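Local coordinates for putative aldehyde dehydrogenase (Burkholderia cenocepacia, PDB 4YWE), which probably oxidises aldehydes with NAD or NADP as electron acceptor, as members of the aldehyde dehydrogenase family do, at residues F15-W20 with V55-D60; A177-P182 with A219-H224; A427-L432 with F442-G447; P276-A281 with E308-A313. All blocks are in the same frame, centred on the assembly; numbering follows the deposited sequence. Where two conformers were deposited one is given.

How the interactions relate
Interactions 1 and 2 lie on one side of the chain's centre and 3 and 4 on the other. Interaction 1, at the outer edge, rests an exposed hairpin turn on helix 48-63. Ala58 CB of that helix meets Val179 CG2 of strand 177-182 at 3.7 Å; in interaction 2, fully buried, helix 214-223 packs on the same strand. Interactions 3 and 4 share the second large sheet: 442-447 includes the end of strand 440-443, one of its two outermost strands within this chain, and Tyr446 packs on Val277 and Ala281 of the helix in interaction 4. Interactions 1, 2 and 4 bring together mainly small or branched apolar groups, whereas interaction 3, beside other subunits, adds side-chain amides.

Interaction 1: F15-W20 with V55-D60; sequences FIAGEW and VAAARD
The backbones of the hairpin 15-20 and the helix 55-60 come closest at Ala17 and Ala57, whose CA atoms are 5.2 Å apart. So near an approach is possible because a single methyl group on each side fills the gap: Ala17 CB lies 3.9 Å from Ala57 CB. The same helix methyl also rests 3.8 Å from Ala17 N. Ile16 reaches it with its branch methyl, CG2 to Ala57 CB being 4.1 Å; this branch stands anti to the backbone N, while the longer CG1 arm (chi1 -53°) swings beside that nitrogen and leaves the contact to CG2. Residues 16-19 form a type I' beta turn, the tight connection of a hairpin with a two-residue loop, joining strands 14-16 and 19-21. Ala17 and Gly18 both adopt left-handed backbone angles here, which glycine accepts readily and alanine less so. Ile16 N to Glu19 O, at 2.9 Å, and Glu19 N to Ile16 O, at 3.1 Å, close the turn. Asn208 links both partners to strand 207-209: its OD1 accepts a hydrogen bond from Ala17 N, and it packs against Ile16 and Ala57. Backbone bonds between Phe15 and Ile209 tie the hairpin to the same strand.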
loop_
_atom_site.group_PDB
_atom_site.type_symbol
_atom_site.label_atom_id
_atom_site.label_comp_id
_atom_site.label_asym_id
_atom_site.label_seq_id
_atom_site.Cartn_x
_atom_site.Cartn_y
_atom_site.Cartn_z
ATOM N N PHE A 15 -22.820 -24.249 19.654
ATOM C CA PHE A 15 -23.522 -23.440 18.667
ATOM C C PHE A 15 -23.053 -23.822 17.269
ATOM O O PHE A 15 -22.082 -23.270 16.756
ATOM C CB PHE A 15 -23.301 -21.948 18.923
ATOM C CG PHE A 15 -24.156 -21.056 18.069
ATOM C CD1 PHE A 15 -25.507 -20.913 18.332
ATOM C CD2 PHE A 15 -23.607 -20.358 17.006
ATOM C CE1 PHE A 15 -26.299 -20.093 17.550
ATOM C CE2 PHE A 15 -24.393 -19.535 16.220
ATOM C CZ PHE A 15 -25.742 -19.402 16.494
ATOM N N ILE A 16 -23.748 -24.779 16.664
ATOM C CA ILE A 16 -23.357 -25.312 15.366
ATOM C C ILE A 16 -24.462 -25.077 14.341
ATOM O O ILE A 16 -25.632 -25.351 14.608
ATOM C CB ILE A 16 -23.016 -26.811 15.468
ATOM C CG1 ILE A 16 -21.987 -27.051 16.576
ATOM C CG2 ILE A 16 -22.513 -27.338 14.132
ATOM C CD1 ILE A 16 -21.661 -28.513 16.806
ATOM N N ALA A 17 -24.076 -24.563 13.175
ATOM C CA ALA A 17 -25.000 -24.315 12.068
ATOM C C ALA A 17 -26.165 -23.410 12.472
ATOM O O ALA A 17 -27.298 -23.613 12.037
ATOM C CB ALA A 17 -25.526 -25.635 11.510
ATOM N N GLY A 18 -25.877 -22.417 13.306
ATOM C CA GLY A 18 -26.870 -21.434 13.702
ATOM C C GLY A 18 -27.881 -21.917 14.724
ATOM O O GLY A 18 -28.881 -21.249 14.980
ATOM N N GLU A 19 -27.623 -23.081 15.312
ATOM C CA GLU A 19 -28.525 -23.641 16.311
ATOM C C GLU A 19 -27.759 -24.168 17.517
ATOM O O GLU A 19 -26.593 -24.546 17.407
ATOM C CB GLU A 19 -29.375 -24.759 15.699
ATOM C CG GLU A 19 -30.426 -24.269 14.716
ATOM C CD GLU A 19 -31.227 -25.401 14.105
ATOM O OE1 GLU A 19 -30.786 -26.566 14.206
ATOM O OE2 GLU A 19 -32.297 -25.127 13.525
ATOM N N TRP A 20 -28.419 -24.185 18.670
ATOM C CA TRP A 20 -27.809 -24.713 19.884
ATOM C C TRP A 20 -27.932 -26.232 19.910
ATOM O O TRP A 20 -29.034 -26.778 19.914
ATOM C CB TRP A 20 -28.448 -24.090 21.124
ATOM C CG TRP A 20 -28.189 -22.620 21.226
ATOM C CD1 TRP A 20 -29.080 -21.612 21.001
ATOM C CD2 TRP A 20 -26.945 -21.990 21.555
ATOM N NE1 TRP A 20 -28.471 -20.394 21.181
ATOM C CE2 TRP A 20 -27.159 -20.598 21.521
ATOM C CE3 TRP A 20 -25.672 -22.469 21.880
ATOM C CZ2 TRP A 20 -26.148 -19.681 21.800
ATOM C CZ3 TRP A 20 -24.671 -21.555 22.158
ATOM C CH2 TRP A 20 -24.914 -20.178 22.115
ATOM N N VAL A 55 -17.015 -27.935 11.753
ATOM C CA VAL A 55 -16.239 -27.709 10.540
ATOM C C VAL A 55 -17.123 -27.935 9.320
ATOM O O VAL A 55 -17.037 -27.199 8.336
ATOM C CB VAL A 55 -14.991 -28.611 10.498
ATOM C CG1 VAL A 55 -14.244 -28.433 9.186
ATOM C CG2 VAL A 55 -14.079 -28.304 11.676
ATOM N N ALA A 56 -17.977 -28.951 9.396
ATOM C CA ALA A 56 -18.927 -29.242 8.329
ATOM C C ALA A 56 -19.825 -28.037 8.063
ATOM O O ALA A 56 -20.027 -27.645 6.913
ATOM C CB ALA A 56 -19.766 -30.464 8.681
ATOM N N ALA A 57 -20.353 -27.455 9.135
ATOM C CA ALA A 57 -21.225 -26.290 9.033
ATOM C C ALA A 57 -20.476 -25.095 8.450
ATOM O O ALA A 57 -20.997 -24.381 7.594
ATOM C CB ALA A 57 -21.805 -25.941 10.394
ATOM N N ALA A 58 -19.250 -24.888 8.919
ATOM C CA ALA A 58 -18.423 -23.784 8.448
ATOM C C ALA A 58 -18.133 -23.905 6.956
ATOM O O ALA A 58 -18.215 -22.923 6.220
ATOM C CB ALA A 58 -17.127 -23.723 9.234
ATOM N N ARG A 59 -17.803 -25.116 6.514
ATOM C CA ARG A 59 -17.488 -25.361 5.109
ATOM C C ARG A 59 -18.685 -25.082 4.204
ATOM O O ARG A 59 -18.540 -24.462 3.150
ATOM C CB ARG A 59 -17.010 -26.802 4.909
ATOM C CG ARG A 59 -16.663 -27.141 3.465
ATOM C CD ARG A 59 -15.571 -26.223 2.930
ATOM N NE ARG A 59 -14.368 -26.272 3.755
ATOM C CZ ARG A 59 -13.290 -25.520 3.556
ATOM N NH1 ARG A 59 -12.245 -25.635 4.362
ATOM N NH2 ARG A 59 -13.257 -24.653 2.553
ATOM N N ASP A 60 -19.860 -25.547 4.617
ATOM C CA ASP A 60 -21.082 -25.314 3.854
ATOM C C ASP A 60 -21.396 -23.826 3.788
ATOM O O ASP A 60 -21.773 -23.307 2.737
ATOM C CB ASP A 60 -22.261 -26.072 4.467
ATOM C CG ASP A 60 -22.099 -27.574 4.375
ATOM O OD1 ASP A 60 -21.360 -28.042 3.482
ATOM O OD2 ASP A 60 -22.713 -28.289 5.195
#

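Interaction 2: A177-P182 with A219-H224; sequences ACVVKP and AALARH
The flat peptide group following Val179 meets Leu221 at its oxygen end: the CD1 methyl lies above the peptide plane and a little beyond the oxygen, with Val179 O to Leu221 CD1 at 3.7 Å. The same CD1 touches Lys181 CB at 3.9 Å and Val179 CG1 at 4.1 Å, so it settles between two alternate residues of the strand that project toward the helix. Leucine suits this place because its CG, anti to the backbone N (chi1 -176°), carries the branched end away from the helix, where one methyl can touch both strand residues. The side chains of Leu221 and Val179 slide past each other in opposite directions. Strand 177-182 runs parallel to strands 139-155 and 207-209, and helix 214-223 packs on this sheet, an alpha/beta layering consistent with the Rossmann-like cofactor-binding domain of aldehyde dehydrogenases. Leu221 also reaches Ile154 of the neighbouring strand, and Val179 packs on Ala54 and Ala58 of helix 48-63. Lys181 contributes only its apolar base to the contact. Bends at chi2 and chi3 turn its chain away, and NZ donates to Pro182 O at 2.8 Å, from 39° above the carbonyl plane. Gly212 O is a second acceptor for NZ, so two main-chain oxygens hold the ammonium group, with Glu184 a long, weak ion-pair partner.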
loop_
_atom_site.group_PDB
_atom_site.type_symbol
_atom_site.label_atom_id
_atom_site.label_comp_id
_atom_site.label_asym_id
_atom_site.label_seq_id
_atom_site.Cartn_x
_atom_site.Cartn_y
_atom_site.Cartn_z
ATOM N N ALA A 177 -15.199 -18.566 7.222
ATOM C CA ALA A 177 -16.175 -19.127 8.150
ATOM C C ALA A 177 -15.416 -19.654 9.362
ATOM O O ALA A 177 -14.331 -20.213 9.219
ATOM C CB ALA A 177 -16.988 -20.226 7.490
ATOM N N CYS A 178 -15.980 -19.478 10.552
ATOM C CA CYS A 178 -15.207 -19.668 11.777
ATOM C C CYS A 178 -15.654 -20.846 12.638
ATOM O O CYS A 178 -16.847 -21.093 12.812
ATOM C CB CYS A 178 -15.252 -18.389 12.616
ATOM S SG CYS A 178 -14.686 -16.922 11.732
ATOM N N VAL A 179 -14.672 -21.566 13.172
ATOM C CA VAL A 179 -14.908 -22.603 14.168
ATOM C C VAL A 179 -14.132 -22.224 15.421
ATOM O O VAL A 179 -12.908 -22.096 15.384
ATOM C CB VAL A 179 -14.494 -23.992 13.658
ATOM C CG1 VAL A 179 -14.726 -25.040 14.739
ATOM C CG2 VAL A 179 -15.261 -24.341 12.394
ATOM N N VAL A 180 -14.844 -22.041 16.528
ATOM C CA VAL A 180 -14.234 -21.508 17.741
ATOM C C VAL A 180 -14.251 -22.509 18.891
ATOM O O VAL A 180 -15.293 -23.070 19.231
ATOM C CB VAL A 180 -14.931 -20.204 18.169
ATOM C CG1 VAL A 180 -14.266 -19.623 19.408
ATOM C CG2 VAL A 180 -14.928 -19.198 17.028
ATOM N N LYS A 181 -13.083 -22.722 19.491
ATOM C CA LYS A 181 -12.965 -23.526 20.699
ATOM C C LYS A 181 -12.500 -22.634 21.845
ATOM O O LYS A 181 -11.299 -22.507 22.088
ATOM C CB LYS A 181 -11.990 -24.688 20.492
ATOM C CG LYS A 181 -12.380 -25.983 21.199
ATOM C CD LYS A 181 -12.449 -25.824 22.713
ATOM C CE LYS A 181 -11.086 -25.507 23.309
ATOM N NZ LYS A 181 -11.146 -25.400 24.795
ATOM N N PRO A 182 -13.450 -22.006 22.552
ATOM C CA PRO A 182 -13.110 -21.107 23.658
ATOM C C PRO A 182 -12.653 -21.868 24.902
ATOM O O PRO A 182 -12.777 -23.092 24.954
ATOM C CB PRO A 182 -14.420 -20.362 23.910
ATOM C CG PRO A 182 -15.475 -21.335 23.509
ATOM C CD PRO A 182 -14.907 -22.107 22.348
ATOM N N ALA A 219 -7.891 -30.008 20.903
ATOM C CA ALA A 219 -7.009 -30.880 20.137
ATOM C C ALA A 219 -7.685 -31.346 18.852
ATOM O O ALA A 219 -7.050 -31.422 17.801
ATOM C CB ALA A 219 -6.582 -32.074 20.977
ATOM N N ALA A 220 -8.975 -31.654 18.944
ATOM C CA ALA A 220 -9.738 -32.128 17.793
ATOM C C ALA A 220 -9.783 -31.074 16.691
ATOM O O ALA A 220 -9.788 -31.401 15.504
ATOM C CB ALA A 220 -11.148 -32.516 18.215
ATOM N N LEU A 221 -9.815 -29.808 17.091
ATOM C CA LEU A 221 -9.795 -28.705 16.141
ATOM C C LEU A 221 -8.448 -28.661 15.428
ATOM O O LEU A 221 -8.384 -28.593 14.201
ATOM C CB LEU A 221 -10.079 -27.376 16.853
ATOM C CG LEU A 221 -10.197 -26.081 16.038
ATOM C CD1 LEU A 221 -11.136 -25.110 16.730
ATOM C CD2 LEU A 221 -8.840 -25.421 15.823
ATOM N N ALA A 222 -7.374 -28.713 16.209
ATOM C CA ALA A 222 -6.020 -28.597 15.677
ATOM C C ALA A 222 -5.660 -29.763 14.758
ATOM O O ALA A 222 -4.829 -29.618 13.861
ATOM C CB ALA A 222 -5.017 -28.496 16.818
ATOM N N ARG A 223 -6.291 -30.914 14.979
ATOM C CA ARG A 223 -6.027 -32.101 14.172
ATOM C C ARG A 223 -6.882 -32.157 12.907
ATOM O O ARG A 223 -6.559 -32.885 11.969
ATOM C CB ARG A 223 -6.270 -33.373 14.987
ATOM C CG ARG A 223 -5.367 -33.562 16.193
ATOM C CD ARG A 223 -5.679 -34.892 16.863
ATOM N NE ARG A 223 -5.145 -34.984 18.217
ATOM C CZ ARG A 223 -3.952 -35.484 18.518
ATOM N NH1 ARG A 223 -3.158 -35.935 17.557
ATOM N NH2 ARG A 223 -3.551 -35.532 19.782
ATOM N N HIS A 224 -7.972 -31.397 12.887
ATOM C CA HIS A 224 -8.961 -31.528 11.820
ATOM C C HIS A 224 -8.432 -31.029 10.478
ATOM O O HIS A 224 -7.967 -29.894 10.372
ATOM C CB HIS A 224 -10.244 -30.781 12.185
ATOM C CG HIS A 224 -11.468 -31.336 11.524
ATOM N ND1 HIS A 224 -11.754 -31.127 10.193
ATOM C CD2 HIS A 224 -12.472 -32.104 12.009
ATOM C CE1 HIS A 224 -12.884 -31.738 9.887
ATOM N NE2 HIS A 224 -13.341 -32.338 10.972
#

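Interaction 3: A427-L432 with F442-G447; sequences ARQMRL and FINNYG
Gln429 crosses Ile443 at about a right angle, so that successive atoms of the glutamine pass over one methyl, Ile443 CG2. The contact belongs to a beta-alpha-beta unit, strand 418-422, helix 426-435 and strand 440-443, in which the helix packs back on the strand it leads into. At the base, Gln429 CB meets Ile443 CD1 at 3.7 Å. CG, set beside the backbone N by chi1 -69°, lies 3.7 Å from Ile443 CG2. The chain then runs extended, so the amide comes to the same methyl: CD is 3.5 Å from Ile443 CG2, and OE1 is 3.6 Å from it. At the end, NE2 stands 3.4 Å from Asn444 ND2, two donors that cannot bond each other, with their amide planes 90° apart. Both amides find hydrogen-bond partners at Thr423: Gln429 NE2 donates to its O, and Asn444 OD1 accepts from its N. Glutamine thus gives an apolar shaft for the isoleucine and a polar end for Thr423, just after strand 418-422. Met430 adds its sulfur to the other arm of the isoleucine, SD to Ile443 CD1 being 3.9 Å. Ile443 and Met430 also pack on Ile484 of the second subunit, with which Phe442 and Ile443 form a parallel beta ladder that continues the sheet across the interface. Just beyond the strand end, Asn445 ND2 donates a hydrogen bond to Ile443 O at 2.7 Å, approaching from 70° out of the carbonyl plane, and another to Ala483 O of that subunit.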
loop_
_atom_site.group_PDB
_atom_site.type_symbol
_atom_site.label_atom_id
_atom_site.label_comp_id
_atom_site.label_asym_id
_atom_site.label_seq_id
_atom_site.Cartn_x
_atom_site.Cartn_y
_atom_site.Cartn_z
ATOM N N ALA A 427 15.424 11.456 20.999
ATOM C CA ALA A 427 16.377 10.627 20.275
ATOM C C ALA A 427 16.466 9.254 20.926
ATOM O O ALA A 427 16.467 8.233 20.242
ATOM C CB ALA A 427 17.745 11.289 20.235
ATOM N N ARG A 428 16.521 9.247 22.253
ATOM C CA ARG A 428 16.591 8.012 23.027
ATOM C C ARG A 428 15.360 7.137 22.806
ATOM O O ARG A 428 15.471 5.915 22.712
ATOM C CB ARG A 428 16.752 8.333 24.514
ATOM C CG ARG A 428 16.689 7.124 25.430
ATOM C CD ARG A 428 16.757 7.551 26.883
ATOM N NE ARG A 428 18.082 8.045 27.239
ATOM C CZ ARG A 428 18.328 8.830 28.282
ATOM N NH1 ARG A 428 17.335 9.223 29.067
ATOM N NH2 ARG A 428 19.568 9.229 28.534
ATOM N N GLN A 429 14.193 7.769 22.719
ATOM C CA GLN A 429 12.938 7.055 22.499
ATOM C C GLN A 429 12.981 6.197 21.239
ATOM O O GLN A 429 12.736 4.991 21.288
ATOM C CB GLN A 429 11.771 8.041 22.408
ATOM C CG GLN A 429 11.436 8.743 23.712
ATOM C CD GLN A 429 10.568 9.971 23.507
ATOM O OE1 GLN A 429 10.125 10.254 22.393
ATOM N NE2 GLN A 429 10.323 10.708 24.584
ATOM N N MET A 430 13.296 6.827 20.112
ATOM C CA MET A 430 13.309 6.136 18.829
ATOM C C MET A 430 14.477 5.163 18.720
ATOM O O MET A 430 14.348 4.094 18.122
ATOM C CB MET A 430 13.362 7.147 17.683
ATOM C CG MET A 430 12.161 8.075 17.634
ATOM S SD MET A 430 10.604 7.167 17.694
ATOM C CE MET A 430 10.729 6.176 16.206
ATOM N N ARG A 431 15.613 5.539 19.300
ATOM C CA ARG A 431 16.808 4.707 19.267
ATOM C C ARG A 431 16.566 3.374 19.972
ATOM O O ARG A 431 16.972 2.320 19.485
ATOM C CB ARG A 431 17.985 5.448 19.908
ATOM C CG ARG A 431 19.330 4.764 19.750
ATOM C CD ARG A 431 20.478 5.705 20.097
ATOM N NE ARG A 431 20.373 6.242 21.452
ATOM C CZ ARG A 431 20.158 7.522 21.737
ATOM N NH1 ARG A 431 20.027 8.410 20.761
ATOM N NH2 ARG A 431 20.078 7.918 23.002
ATOM N N LEU A 432 15.898 3.429 21.119
ATOM C CA LEU A 432 15.589 2.227 21.884
ATOM C C LEU A 432 14.521 1.391 21.191
ATOM O O LEU A 432 14.619 0.166 21.138
ATOM C CB LEU A 432 15.122 2.588 23.293
ATOM C CG LEU A 432 16.160 3.171 24.248
ATOM C CD1 LEU A 432 15.473 3.603 25.519
ATOM C CD2 LEU A 432 17.252 2.160 24.543
ATOM N N PHE A 442 5.787 1.048 23.178
ATOM C CA PHE A 442 5.012 2.207 23.603
ATOM C C PHE A 442 5.915 3.265 24.223
ATOM O O PHE A 442 6.706 2.974 25.121
ATOM C CB PHE A 442 3.918 1.790 24.589
ATOM C CG PHE A 442 2.894 0.863 23.998
ATOM C CD1 PHE A 442 1.796 1.365 23.319
ATOM C CD2 PHE A 442 3.029 -0.510 24.120
ATOM C CE1 PHE A 442 0.853 0.516 22.773
ATOM C CE2 PHE A 442 2.089 -1.366 23.576
ATOM C CZ PHE A 442 0.999 -0.851 22.903
ATOM N N ILE A 443 5.794 4.493 23.732
ATOM C CA ILE A 443 6.607 5.598 24.219
ATOM C C ILE A 443 5.784 6.495 25.134
ATOM O O ILE A 443 4.802 7.105 24.701
ATOM C CB ILE A 443 7.204 6.400 23.052
ATOM C CG1 ILE A 443 8.138 5.513 22.226
ATOM C CG2 ILE A 443 7.942 7.626 23.569
ATOM C CD1 ILE A 443 8.817 6.231 21.082
ATOM N N ASN A 444 6.197 6.559 26.399
ATOM C CA ASN A 444 5.527 7.359 27.423
ATOM C C ASN A 444 4.049 6.989 27.557
ATOM O O ASN A 444 3.199 7.836 27.832
ATOM C CB ASN A 444 5.689 8.851 27.128
ATOM C CG ASN A 444 7.126 9.318 27.287
ATOM O OD1 ASN A 444 7.871 8.789 28.112
ATOM N ND2 ASN A 444 7.520 10.308 26.497
ATOM N N ASN A 445 3.768 5.707 27.356
ATOM C CA ASN A 445 2.456 5.126 27.603
ATOM C C ASN A 445 2.626 3.612 27.619
ATOM O O ASN A 445 3.751 3.115 27.556
ATOM C CB ASN A 445 1.434 5.554 26.543
ATOM C CG ASN A 445 1.680 4.906 25.195
ATOM O OD1 ASN A 445 0.899 4.067 24.748
ATOM N ND2 ASN A 445 2.763 5.301 24.535
ATOM N N TYR A 446 1.521 2.883 27.706
ATOM C CA TYR A 446 1.574 1.426 27.674
ATOM C C TYR A 446 0.210 0.851 27.324
ATOM O O TYR A 446 -0.608 0.595 28.206
ATOM C CB TYR A 446 2.051 0.870 29.016
ATOM C CG TYR A 446 2.529 -0.561 28.940
ATOM C CD1 TYR A 446 3.859 -0.854 28.671
ATOM C CD2 TYR A 446 1.650 -1.620 29.130
ATOM C CE1 TYR A 446 4.302 -2.157 28.596
ATOM C CE2 TYR A 446 2.084 -2.927 29.059
ATOM C CZ TYR A 446 3.411 -3.189 28.791
ATOM O OH TYR A 446 3.850 -4.488 28.717
ATOM N N GLY A 447 -0.026 0.647 26.033
ATOM C CA GLY A 447 -1.326 0.208 25.563
ATOM C C GLY A 447 -2.370 1.280 25.797
ATOM O O GLY A 447 -3.019 1.308 26.843
#

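Interaction 4: P276-A281 with E308-A313; sequences PVLVSA and ERLATA
Leu278 and Leu310 cross at about a right angle, with the CD2 methyl of Leu310 laid against the base and one branch of its partner. Leu310 CD2 is 4.0 Å from Leu278 CB and 4.1 Å from Leu278 CD1. Leu310 leaves its helix without heading straight for the other, but its long branched chain, with CG beside the backbone N (chi1 -75°), delivers a methyl into the interface. Val279 works one step along: its CG2 branch, also on the side of its own backbone N, lies 4.0 Å from Ala313 CB and 4.3 Å from Leu310 CD2. Valine opposite alanine pairs a short branched side chain with a small one. The axes of segments 276-281 and 308-313 approach to 10.5 Å and cross at -54°; the helices that carry them belong to the alpha/beta domain built on the second large sheet, helix 271-283 following strand 261-265 and helix 303-315 following strand 293-299. Leu278 also packs on Gln263 and Trp422 of that sheet, while Leu310 packs on Leu275. Alongside the apolar contact, Arg309 NH2 forms a salt bridge with Asp272. On the helix 308-313, Thr312 OG1 donates to Glu308 O at 3.0 Å, reaching it from the opposite face to Thr312 N.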
loop_
_atom_site.group_PDB
_atom_site.type_symbol
_atom_site.label_atom_id
_atom_site.label_comp_id
_atom_site.label_asym_id
_atom_site.label_seq_id
_atom_site.Cartn_x
_atom_site.Cartn_y
_atom_site.Cartn_z
ATOM N N PRO A 276 1.090 5.652 37.590
ATOM C CA PRO A 276 -0.171 4.905 37.524
ATOM C C PRO A 276 -0.201 3.890 36.387
ATOM O O PRO A 276 -0.834 2.844 36.522
ATOM C CB PRO A 276 -1.217 6.002 37.302
ATOM C CG PRO A 276 -0.475 7.089 36.625
ATOM C CD PRO A 276 0.900 7.069 37.223
ATOM N N VAL A 277 0.479 4.194 35.286
ATOM C CA VAL A 277 0.513 3.297 34.140
ATOM C C VAL A 277 1.349 2.062 34.464
ATOM O O VAL A 277 1.018 0.953 34.046
ATOM C CB VAL A 277 1.050 4.009 32.887
ATOM C CG1 VAL A 277 0.989 3.082 31.683
ATOM C CG2 VAL A 277 0.253 5.279 32.621
ATOM N N LEU A 278 2.430 2.258 35.216
ATOM C CA LEU A 278 3.273 1.146 35.649
ATOM C C LEU A 278 2.480 0.153 36.492
ATOM O O LEU A 278 2.717 -1.053 36.439
ATOM C CB LEU A 278 4.478 1.653 36.447
ATOM C CG LEU A 278 5.532 2.482 35.711
ATOM C CD1 LEU A 278 6.625 2.931 36.670
ATOM C CD2 LEU A 278 6.119 1.698 34.550
ATOM N N VAL A 279 1.536 0.673 37.270
ATOM C CA VAL A 279 0.752 -0.147 38.183
ATOM C C VAL A 279 -0.335 -0.911 37.437
ATOM O O VAL A 279 -0.412 -2.135 37.523
ATOM C CB VAL A 279 0.141 0.712 39.307
ATOM C CG1 VAL A 279 -0.811 -0.117 40.155
ATOM C CG2 VAL A 279 1.239 1.318 40.171
ATOM N N SER A 280 -1.169 -0.187 36.697
ATOM C CA SER A 280 -2.299 -0.798 36.003
ATOM C C SER A 280 -1.853 -1.806 34.946
ATOM O O SER A 280 -2.593 -2.726 34.616
ATOM C CB SER A 280 -3.178 0.278 35.358
ATOM O OG SER A 280 -2.441 1.063 34.439
ATOM N N ALA A 281 -0.640 -1.639 34.430
ATOM C CA ALA A 281 -0.123 -2.538 33.403
ATOM C C ALA A 281 0.112 -3.953 33.938
ATOM O O ALA A 281 0.206 -4.904 33.163
ATOM C CB ALA A 281 1.164 -1.982 32.814
ATOM N N GLU A 308 10.064 3.158 45.819
ATOM C CA GLU A 308 9.324 3.620 46.989
ATOM C C GLU A 308 7.928 4.108 46.602
ATOM O O GLU A 308 6.963 3.898 47.337
ATOM C CB GLU A 308 10.092 4.733 47.705
ATOM N N ARG A 309 7.826 4.757 45.447
ATOM C CA ARG A 309 6.534 5.229 44.957
ATOM C C ARG A 309 5.694 4.060 44.455
ATOM O O ARG A 309 4.471 4.059 44.594
ATOM C CB ARG A 309 6.721 6.270 43.850
ATOM C CG ARG A 309 7.442 7.528 44.311
ATOM C CD ARG A 309 7.623 8.530 43.182
ATOM N NE ARG A 309 6.352 9.067 42.705
ATOM C CZ ARG A 309 6.239 10.151 41.944
ATOM N NH1 ARG A 309 7.322 10.824 41.579
ATOM N NH2 ARG A 309 5.042 10.569 41.554
ATOM N N LEU A 310 6.353 3.061 43.874
ATOM C CA LEU A 310 5.668 1.847 43.451
ATOM C C LEU A 310 5.216 1.055 44.674
ATOM O O LEU A 310 4.154 0.433 44.668
ATOM C CB LEU A 310 6.571 0.987 42.561
ATOM C CG LEU A 310 6.796 1.449 41.119
ATOM C CD1 LEU A 310 7.892 0.623 40.459
ATOM C CD2 LEU A 310 5.510 1.356 40.320
ATOM N N ALA A 311 6.031 1.092 45.725
ATOM C CA ALA A 311 5.716 0.395 46.967
ATOM C C ALA A 311 4.484 0.995 47.638
ATOM O O ALA A 311 3.576 0.271 48.045
ATOM C CB ALA A 311 6.906 0.435 47.913
ATOM N N THR A 312 4.461 2.319 47.749
ATOM C CA THR A 312 3.326 3.019 48.339
ATOM C C THR A 312 2.053 2.744 47.544
ATOM O O THR A 312 0.984 2.535 48.119
ATOM C CB THR A 312 3.573 4.541 48.404
ATOM O OG1 THR A 312 4.750 4.804 49.176
ATOM C CG2 THR A 312 2.387 5.252 49.037
ATOM N N ALA A 313 2.178 2.732 46.221
ATOM C CA ALA A 313 1.042 2.473 45.343
ATOM C C ALA A 313 0.511 1.052 45.517
ATOM O O ALA A 313 -0.701 0.835 45.556
ATOM C CB ALA A 313 1.427 2.720 43.892
#